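Long-range contacts in uncharacterized protein (Nostoc punctiforme, PDB 2QDR), which is of unknown function but adopts the double-stranded beta-helix fold of the cupin clan and may be a dioxygenase: residues 65-70 against 79-84; 96-101 against 154-159; 71-76 against 103-108. All blocks are in the same frame, centred on the assembly; numbering follows the deposited sequence.

Contact 1: residues 65-70 against 79-84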
loop_
_atom_site.group_PDB
_atom_site.type_symbol
_atom_site.label_atom_id
_atom_site.label_comp_id
_atom_site.label_asym_id
_atom_site.label_seq_id
_atom_site.Cartn_x
_atom_site.Cartn_y
_atom_site.Cartn_z
ATOM N N GLN A 65 44.821 -30.907 -7.873
ATOM C CA GLN A 65 44.299 -32.134 -7.268
ATOM C C GLN A 65 44.973 -32.352 -5.921
ATOM O O GLN A 65 45.921 -31.644 -5.575
ATOM C CB GLN A 65 44.528 -33.346 -8.192
ATOM C CG GLN A 65 43.796 -33.279 -9.539
ATOM C CD GLN A 65 42.269 -33.273 -9.403
ATOM O OE1 GLN A 65 41.714 -33.697 -8.383
ATOM N NE2 GLN A 65 41.586 -32.804 -10.446
ATOM N N GLY A 66 44.480 -33.318 -5.154
ATOM C CA GLY A 66 45.060 -33.626 -3.846
ATOM C C GLY A 66 44.913 -32.557 -2.772
ATOM O O GLY A 66 45.730 -32.507 -1.848
ATOM N N TRP A 67 43.893 -31.702 -2.891
ATOM C CA TRP A 67 43.647 -30.650 -1.915
ATOM C C TRP A 67 43.077 -31.256 -0.647
ATOM O O TRP A 67 42.271 -32.186 -0.704
ATOM C CB TRP A 67 42.689 -29.604 -2.467
ATOM C CG TRP A 67 42.294 -28.574 -1.466
ATOM C CD1 TRP A 67 43.048 -27.525 -1.020
ATOM C CD2 TRP A 67 41.035 -28.478 -0.798
ATOM N NE1 TRP A 67 42.335 -26.786 -0.108
ATOM C CE2 TRP A 67 41.095 -27.348 0.046
ATOM C CE3 TRP A 67 39.865 -29.239 -0.828
ATOM C CZ2 TRP A 67 40.027 -26.958 0.848
ATOM C CZ3 TRP A 67 38.804 -28.853 -0.026
ATOM C CH2 TRP A 67 38.892 -27.722 0.801
ATOM N N ARG A 68 43.487 -30.704 0.494
ATOM C CA ARG A 68 43.071 -31.186 1.790
ATOM C C ARG A 68 43.140 -30.020 2.777
ATOM O O ARG A 68 44.082 -29.235 2.711
ATOM C CB ARG A 68 44.048 -32.283 2.193
ATOM C CG ARG A 68 43.589 -33.243 3.275
ATOM C CD ARG A 68 44.708 -34.223 3.648
ATOM N NE ARG A 68 45.446 -34.715 2.475
ATOM C CZ ARG A 68 45.029 -35.637 1.599
ATOM N NH1 ARG A 68 43.825 -36.192 1.687
ATOM N NH2 ARG A 68 45.819 -35.981 0.584
ATOM N N VAL A 69 42.145 -29.891 3.662
ATOM C CA VAL A 69 42.121 -28.794 4.644
ATOM C C VAL A 69 43.215 -29.032 5.682
ATOM O O VAL A 69 43.326 -30.140 6.193
ATOM C CB VAL A 69 40.754 -28.656 5.326
ATOM C CG1 VAL A 69 40.776 -27.559 6.410
ATOM C CG2 VAL A 69 39.674 -28.351 4.302
ATOM N N ARG A 70 44.020 -28.006 5.978
ATOM C CA ARG A 70 45.135 -28.128 6.942
ATOM C C ARG A 70 44.590 -28.583 8.300
ATOM O O ARG A 70 43.567 -28.066 8.753
ATOM C CB ARG A 70 45.937 -26.811 7.056
ATOM C CG ARG A 70 47.271 -26.936 7.853
ATOM C CD ARG A 70 48.119 -25.651 7.827
ATOM N N GLY A 79 40.249 -33.712 -2.183
ATOM C CA GLY A 79 39.384 -33.038 -3.151
ATOM C C GLY A 79 40.320 -32.309 -4.092
ATOM O O GLY A 79 41.544 -32.514 -4.038
ATOM N N SER A 80 39.743 -31.495 -4.967
ATOM C CA SER A 80 40.494 -30.692 -5.915
ATOM C C SER A 80 40.136 -29.271 -5.588
ATOM O O SER A 80 39.123 -29.052 -4.926
ATOM C CB SER A 80 40.086 -30.995 -7.341
ATOM O OG SER A 80 38.802 -30.466 -7.612
ATOM N N ARG A 81 40.932 -28.307 -6.051
ATOM C CA ARG A 81 40.631 -26.894 -5.802
ATOM C C ARG A 81 41.106 -25.962 -6.913
ATOM O O ARG A 81 42.220 -26.087 -7.414
ATOM C CB ARG A 81 41.235 -26.409 -4.478
ATOM C CG ARG A 81 40.776 -24.982 -4.111
ATOM C CD ARG A 81 41.224 -24.516 -2.749
ATOM N NE ARG A 81 42.670 -24.341 -2.658
ATOM C CZ ARG A 81 43.319 -23.859 -1.593
ATOM N NH1 ARG A 81 42.665 -23.478 -0.485
ATOM N NH2 ARG A 81 44.647 -23.747 -1.638
ATOM N N ARG A 82 40.213 -25.038 -7.268
ATOM C CA ARG A 82 40.425 -23.980 -8.243
ATOM C C ARG A 82 40.346 -22.738 -7.391
ATOM O O ARG A 82 39.267 -22.381 -6.943
ATOM C CB ARG A 82 39.397 -24.026 -9.382
ATOM C CG ARG A 82 39.849 -25.007 -10.443
ATOM C CD ARG A 82 38.862 -25.395 -11.505
ATOM N NE ARG A 82 37.876 -26.344 -10.989
ATOM C CZ ARG A 82 37.062 -27.103 -11.731
ATOM N NH1 ARG A 82 37.108 -27.083 -13.069
ATOM N NH2 ARG A 82 36.207 -27.932 -11.119
ATOM N N LEU A 83 41.500 -22.133 -7.118
ATOM C CA LEU A 83 41.595 -20.953 -6.279
ATOM C C LEU A 83 41.243 -19.695 -7.095
ATOM O O LEU A 83 42.027 -19.256 -7.930
ATOM C CB LEU A 83 43.004 -20.882 -5.690
ATOM C CG LEU A 83 43.251 -19.919 -4.532
ATOM C CD1 LEU A 83 42.537 -20.372 -3.262
ATOM C CD2 LEU A 83 44.745 -19.798 -4.267
ATOM N N LEU A 84 40.055 -19.137 -6.855
ATOM C CA LEU A 84 39.553 -17.946 -7.578
ATOM C C LEU A 84 40.177 -16.618 -7.140
ATOM O O LEU A 84 40.720 -15.879 -7.972
ATOM C CB LEU A 84 38.028 -17.872 -7.455
ATOM C CG LEU A 84 37.146 -18.820 -8.302
ATOM C CD1 LEU A 84 37.704 -20.206 -8.545
ATOM C CD2 LEU A 84 35.730 -18.929 -7.680
#
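Two backbone hydrogen bonds pair W67 with G79 where the antiparallel hairpin of strands 64-67 and 79-86 meets its loop. The amide N of W67 gives its hydrogen to G79 O at 2.7 Å, along a rather bent path and from above the carbonyl plane; the return bond, from G79 N to W67 O at 2.9 Å, is straighter and lies in the carbonyl plane. G66 and W67 together face G79, making a G1 beta bulge, and the positive phi of G66 suits glycine.

The largest side-chain contact is that of W67 with R81. With CG of W67 anti to the backbone N (chi1 174°), the indole turns an edge to G79 CA, while R81 CD lies over one face, 3.9 Å from the centroid of the W67 five-membered ring in a CH-pi contact. Beyond CD the arginine chain bends, and its guanidinium passes the pyrrole rim with the two planes 34° apart. W67 NE1 lies over one guanidinium face, 3.3 Å from R81 NH1; both are donors and form no hydrogen bond. L83 CD1 covers the other face. The indole also meets W158 edge-to-face. Without the CD and guanidinium of R81, as with an alanine here, one face of the W67 indole would probably lose most of its cover beyond CB, and the ring be freer to tilt.

A smaller contact joins Q65 to S80. The glutamine chain is bent at chi2 and brings OE1 within 3.3 Å of S80 CB, a van der Waals approach, while S80 OG is hydrogen-bonded to E63. A bound buffer molecule, probably from crystallisation, lies near the Q65 side chain.

Between 65-70 and 79-84 the hydrogen bonding is thus confined to the backbone, while the charged R81 contributes through its aliphatic carbons and one face of its guanidinium.

Contact 2: residues 96-101 against 154-159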
loop_
_atom_site.group_PDB
_atom_site.type_symbol
_atom_site.label_atom_id
_atom_site.label_comp_id
_atom_site.label_asym_id
_atom_site.label_seq_id
_atom_site.Cartn_x
_atom_site.Cartn_y
_atom_site.Cartn_z
ATOM N N VAL A 96 35.792 -26.008 -5.209
ATOM C CA VAL A 96 36.347 -27.302 -4.820
ATOM C C VAL A 96 35.467 -28.424 -5.347
ATOM O O VAL A 96 34.286 -28.200 -5.625
ATOM C CB VAL A 96 36.533 -27.453 -3.266
ATOM C CG1 VAL A 96 37.459 -26.368 -2.720
ATOM C CG2 VAL A 96 35.206 -27.446 -2.498
ATOM N N VAL A 97 36.056 -29.610 -5.516
ATOM C CA VAL A 97 35.317 -30.776 -5.981
ATOM C C VAL A 97 35.660 -31.936 -5.063
ATOM O O VAL A 97 36.805 -32.394 -5.038
ATOM C CB VAL A 97 35.624 -31.149 -7.440
ATOM C CG1 VAL A 97 34.787 -32.371 -7.881
ATOM C CG2 VAL A 97 35.386 -29.935 -8.339
ATOM N N LEU A 98 34.662 -32.394 -4.312
ATOM C CA LEU A 98 34.807 -33.502 -3.387
ATOM C C LEU A 98 34.398 -34.793 -4.101
ATOM O O LEU A 98 33.357 -34.818 -4.756
ATOM C CB LEU A 98 33.934 -33.268 -2.160
ATOM C CG LEU A 98 34.194 -31.960 -1.405
ATOM C CD1 LEU A 98 33.283 -31.876 -0.200
ATOM C CD2 LEU A 98 35.647 -31.809 -0.959
ATOM N N PRO A 99 35.207 -35.867 -3.983
ATOM C CA PRO A 99 34.857 -37.116 -4.677
ATOM C C PRO A 99 33.692 -37.907 -4.040
ATOM O O PRO A 99 33.354 -37.648 -2.886
ATOM C CB PRO A 99 36.159 -37.916 -4.602
ATOM C CG PRO A 99 36.816 -37.449 -3.381
ATOM C CD PRO A 99 36.478 -35.999 -3.246
ATOM N N PRO A 100 33.092 -38.867 -4.788
ATOM C CA PRO A 100 31.959 -39.723 -4.363
ATOM C C PRO A 100 31.977 -40.303 -2.939
ATOM O O PRO A 100 30.980 -40.171 -2.232
ATOM C CB PRO A 100 32.019 -40.877 -5.371
ATOM C CG PRO A 100 32.506 -40.251 -6.599
ATOM C CD PRO A 100 33.477 -39.184 -6.182
ATOM N N LYS A 101 33.089 -40.913 -2.532
ATOM C CA LYS A 101 33.208 -41.518 -1.196
ATOM C C LYS A 101 33.842 -40.577 -0.150
ATOM O O LYS A 101 34.333 -41.056 0.876
ATOM C CB LYS A 101 33.982 -42.849 -1.275
ATOM C CG LYS A 101 33.358 -43.902 -2.194
ATOM N N ALA A 154 30.652 -33.769 -5.798
ATOM C CA ALA A 154 29.931 -32.555 -5.488
ATOM C C ALA A 154 30.866 -31.391 -5.704
ATOM O O ALA A 154 32.056 -31.511 -5.400
ATOM C CB ALA A 154 29.445 -32.592 -4.065
ATOM N N GLU A 155 30.332 -30.290 -6.249
ATOM C CA GLU A 155 31.099 -29.061 -6.495
ATOM C C GLU A 155 30.551 -27.978 -5.583
ATOM O O GLU A 155 29.332 -27.792 -5.507
ATOM C CB GLU A 155 31.055 -28.638 -7.955
ATOM C CG GLU A 155 31.589 -29.728 -8.867
ATOM C CD GLU A 155 31.886 -29.271 -10.267
ATOM O OE1 GLU A 155 32.188 -28.077 -10.465
ATOM O OE2 GLU A 155 31.864 -30.136 -11.167
ATOM N N ILE A 156 31.460 -27.257 -4.916
ATOM C CA ILE A 156 31.104 -26.257 -3.930
ATOM C C ILE A 156 31.939 -24.983 -3.953
ATOM O O ILE A 156 33.140 -25.039 -4.203
ATOM C CB ILE A 156 31.375 -26.848 -2.500
ATOM C CG1 ILE A 156 30.874 -28.293 -2.347
ATOM C CG2 ILE A 156 30.760 -25.984 -1.383
ATOM C CD1 ILE A 156 31.164 -28.916 -0.988
ATOM N N LEU A 157 31.300 -23.842 -3.676
ATOM C CA LEU A 157 32.006 -22.576 -3.552
ATOM C C LEU A 157 32.476 -22.592 -2.104
ATOM O O LEU A 157 31.663 -22.452 -1.195
ATOM C CB LEU A 157 31.135 -21.355 -3.832
ATOM C CG LEU A 157 30.604 -21.189 -5.256
ATOM C CD1 LEU A 157 29.663 -19.988 -5.325
ATOM C CD2 LEU A 157 31.737 -21.045 -6.266
ATOM N N TRP A 158 33.771 -22.820 -1.902
ATOM C CA TRP A 158 34.379 -22.895 -0.580
ATOM C C TRP A 158 34.949 -21.530 -0.237
ATOM O O TRP A 158 35.918 -21.093 -0.858
ATOM C CB TRP A 158 35.465 -23.961 -0.596
ATOM C CG TRP A 158 36.062 -24.288 0.714
ATOM C CD1 TRP A 158 37.145 -23.697 1.302
ATOM C CD2 TRP A 158 35.647 -25.338 1.593
ATOM N NE1 TRP A 158 37.415 -24.309 2.507
ATOM C CE2 TRP A 158 36.510 -25.319 2.706
ATOM C CE3 TRP A 158 34.625 -26.292 1.547
ATOM C CZ2 TRP A 158 36.378 -26.212 3.774
ATOM C CZ3 TRP A 158 34.496 -27.186 2.605
ATOM C CH2 TRP A 158 35.364 -27.133 3.707
HETATM N N MSE A 159 34.365 -20.874 0.761
HETATM C CA MSE A 159 34.756 -19.513 1.167
HETATM C C MSE A 159 35.326 -19.379 2.584
HETATM O O MSE A 159 34.583 -19.324 3.553
HETATM C CB MSE A 159 33.521 -18.618 1.004
HETATM C CG MSE A 159 33.150 -18.397 -0.449
HETATM SE SE MSE A 159 31.359 -17.773 -0.762
HETATM C CE MSE A 159 30.368 -19.385 -0.331
#
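In the double-stranded beta-helix of this cupin-clan protein, V96-L98 and A154-I156 run antiparallel as neighbouring strands of one curled antiparallel sheet. V96 with I156 and L98 with A154 are hydrogen-bonded pairs, each closed by two backbone bonds; V96 N to I156 O and L98 N to A154 O both measure 3.0 Å. Between them V97 and E155 form a non-hydrogen-bonded pair, where CA-H...O contacts join E155 to V96 O and V97 to A154 O.

One face of the sheet is apolar. V96 CG1 reaches W158 CB at 3.8 Å; CG2 approaches I156 CB at 3.9 Å and also lies near W158. I115, from strand 113-117, packs against I156, and L113 of the same strand touches W158.

The opposite face carries V97 and E155, which lie side by side and point the same way. E155 CG, anti to the carbonyl carbon (chi1 -58°), runs past V97 CG2 at 3.8 Å, and the carboxylate beyond it forms a salt bridge with R95. Back on the apolar face, the methyls L98 CD1 and I156 CD1 meet diagonally across the strands at 3.7 Å.

Contact 3: residues 71-76 against 103-108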
loop_
_atom_site.group_PDB
_atom_site.type_symbol
_atom_site.label_atom_id
_atom_site.label_comp_id
_atom_site.label_asym_id
_atom_site.label_seq_id
_atom_site.Cartn_x
_atom_site.Cartn_y
_atom_site.Cartn_z
ATOM N N GLY A 71 45.229 -29.591 8.898
ATOM C CA GLY A 71 44.804 -30.154 10.184
ATOM C C GLY A 71 43.935 -31.406 10.068
ATOM O O GLY A 71 43.794 -32.143 11.037
HETATM N N MSE A 72 43.363 -31.655 8.892
HETATM C CA MSE A 72 42.518 -32.807 8.634
HETATM C C MSE A 72 43.354 -34.073 8.688
HETATM O O MSE A 72 44.529 -34.012 8.334
HETATM C CB MSE A 72 41.940 -32.664 7.226
HETATM C CG MSE A 72 40.843 -33.592 6.814
HETATM SE SE MSE A 72 39.157 -33.131 7.668
HETATM C CE MSE A 72 38.751 -31.428 6.839
ATOM N N PRO A 73 42.796 -35.209 9.173
ATOM C CA PRO A 73 43.613 -36.428 9.164
ATOM C C PRO A 73 44.045 -36.752 7.726
ATOM O O PRO A 73 43.246 -36.596 6.794
ATOM C CB PRO A 73 42.674 -37.496 9.733
ATOM C CG PRO A 73 41.678 -36.746 10.528
ATOM C CD PRO A 73 41.479 -35.454 9.790
ATOM N N ASP A 74 45.302 -37.154 7.548
ATOM C CA ASP A 74 45.824 -37.432 6.178
ATOM C C ASP A 74 45.140 -38.609 5.452
ATOM O O ASP A 74 45.112 -38.601 4.220
ATOM C CB ASP A 74 47.378 -37.527 6.134
ATOM C CG ASP A 74 47.953 -38.499 7.117
ATOM O OD1 ASP A 74 47.178 -39.116 7.874
ATOM O OD2 ASP A 74 49.195 -38.622 7.145
ATOM N N ASN A 75 44.540 -39.558 6.183
ATOM C CA ASN A 75 43.821 -40.691 5.561
ATOM C C ASN A 75 42.519 -40.295 4.813
ATOM O O ASN A 75 42.040 -41.053 3.964
ATOM C CB ASN A 75 43.542 -41.817 6.592
ATOM C CG ASN A 75 42.640 -41.386 7.770
ATOM O OD1 ASN A 75 42.025 -40.322 7.777
ATOM N ND2 ASN A 75 42.568 -42.244 8.772
ATOM N N ILE A 76 41.977 -39.111 5.119
ATOM C CA ILE A 76 40.749 -38.600 4.500
ATOM C C ILE A 76 40.948 -38.450 2.989
ATOM O O ILE A 76 42.055 -38.156 2.549
ATOM C CB ILE A 76 40.282 -37.246 5.160
ATOM C CG1 ILE A 76 40.063 -37.399 6.690
ATOM C CG2 ILE A 76 39.021 -36.684 4.472
ATOM C CD1 ILE A 76 39.043 -38.452 7.139
ATOM N N GLU A 103 34.427 -38.442 2.977
ATOM C CA GLU A 103 33.868 -38.558 4.313
ATOM C C GLU A 103 34.890 -37.964 5.283
ATOM O O GLU A 103 36.042 -38.397 5.302
ATOM C CB GLU A 103 33.532 -40.016 4.607
ATOM C CG GLU A 103 32.810 -40.244 5.918
ATOM C CD GLU A 103 32.259 -41.661 6.055
ATOM O OE1 GLU A 103 32.566 -42.531 5.210
ATOM O OE2 GLU A 103 31.503 -41.900 7.017
ATOM N N ALA A 104 34.468 -36.945 6.033
ATOM C CA ALA A 104 35.319 -36.247 6.992
ATOM C C ALA A 104 34.736 -36.323 8.407
ATOM O O ALA A 104 33.514 -36.473 8.575
ATOM C CB ALA A 104 35.505 -34.794 6.565
ATOM N N PRO A 105 35.607 -36.201 9.431
ATOM C CA PRO A 105 35.153 -36.275 10.806
ATOM C C PRO A 105 34.597 -34.946 11.289
ATOM O O PRO A 105 34.722 -33.922 10.611
ATOM C CB PRO A 105 36.434 -36.613 11.562
ATOM C CG PRO A 105 37.481 -35.907 10.805
ATOM C CD PRO A 105 37.061 -35.956 9.367
ATOM N N SER A 106 33.986 -34.997 12.469
ATOM C CA SER A 106 33.411 -33.841 13.117
ATOM C C SER A 106 34.535 -33.000 13.694
ATOM O O SER A 106 35.647 -33.496 13.897
ATOM C CB SER A 106 32.475 -34.286 14.238
ATOM O OG SER A 106 33.179 -35.059 15.202
ATOM N N GLY A 107 34.230 -31.740 13.976
ATOM C CA GLY A 107 35.200 -30.814 14.546
ATOM C C GLY A 107 34.829 -29.389 14.258
ATOM O O GLY A 107 33.685 -29.105 13.906
ATOM N N ILE A 108 35.800 -28.498 14.425
ATOM C CA ILE A 108 35.620 -27.070 14.177
ATOM C C ILE A 108 36.634 -26.621 13.156
ATOM O O ILE A 108 37.486 -27.408 12.732
ATOM C CB ILE A 108 35.780 -26.212 15.473
ATOM C CG1 ILE A 108 37.197 -26.328 16.080
ATOM C CG2 ILE A 108 34.732 -26.611 16.485
ATOM C CD1 ILE A 108 37.423 -25.461 17.309
#
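I76 lays its CD1 methyl against the ring of P105, 3.9 Å from P105 CD, and against the backbone just before it. The same methyl is 3.5 Å from E103 O, and the other branch of the isoleucine, CG2, approaches that carbonyl oxygen equally closely, so two carbons of the side chain rest on the same side of it. CG1 is set anti to the carbonyl carbon (chi1 -57°), and a bend at chi2 turns CD1 toward the proline.

Selenomethionine M72 comes to P105 from another direction. Its chain bends at both chi2 (74°) and chi3 (67°), bringing SE to 3.9 Å from P105 CD and within 4.2 Å of A104 CB. P73 adds a looser touch, its CD lying 4.1 Å from P105 CG. Three residues of the loop thus converge on one proline ring, and no hydrogen bond crosses the contact; shape and apolar surface carry it. F102 extends the apolar patch beside I76.

The loop is shaped by a type I beta turn from P73 to I76, with I76 N bonded back to P73 O at 3.3 Å, which brings I76 back beside P73; M72 lies just before the turn. Here the connection of the hairpin 64-67/79-86 packs on strand 103-104, at the edge of another antiparallel sheet of this chain: a surface packing of hairpin loop on sheet-edge strand, in a chain with the double-stranded beta-helix fold.

How the contacts relate
Contacts 1 and 2 belong to the same antiparallel sheet, in which strand 79-86 lies between strands 64-67 and 92-98; S80 N probably hydrogen-bonds to V97 O, and R81 CG packs on V96 CG1. Contact 2 is the buried one, with regular pairing and mostly aliphatic side chains. Contact 1, partly buried, sits at a bulged hairpin end and relies on an aromatic-arginine pair. Contact 3 is at the surface, lacks cross-contact hydrogen bonds, and reaches from the loop of contact 1's hairpin to a different sheet. R68, in 65-70, brings its guanidinium close to the I76 carbonyl, while 96-101 leads almost directly into 103-108.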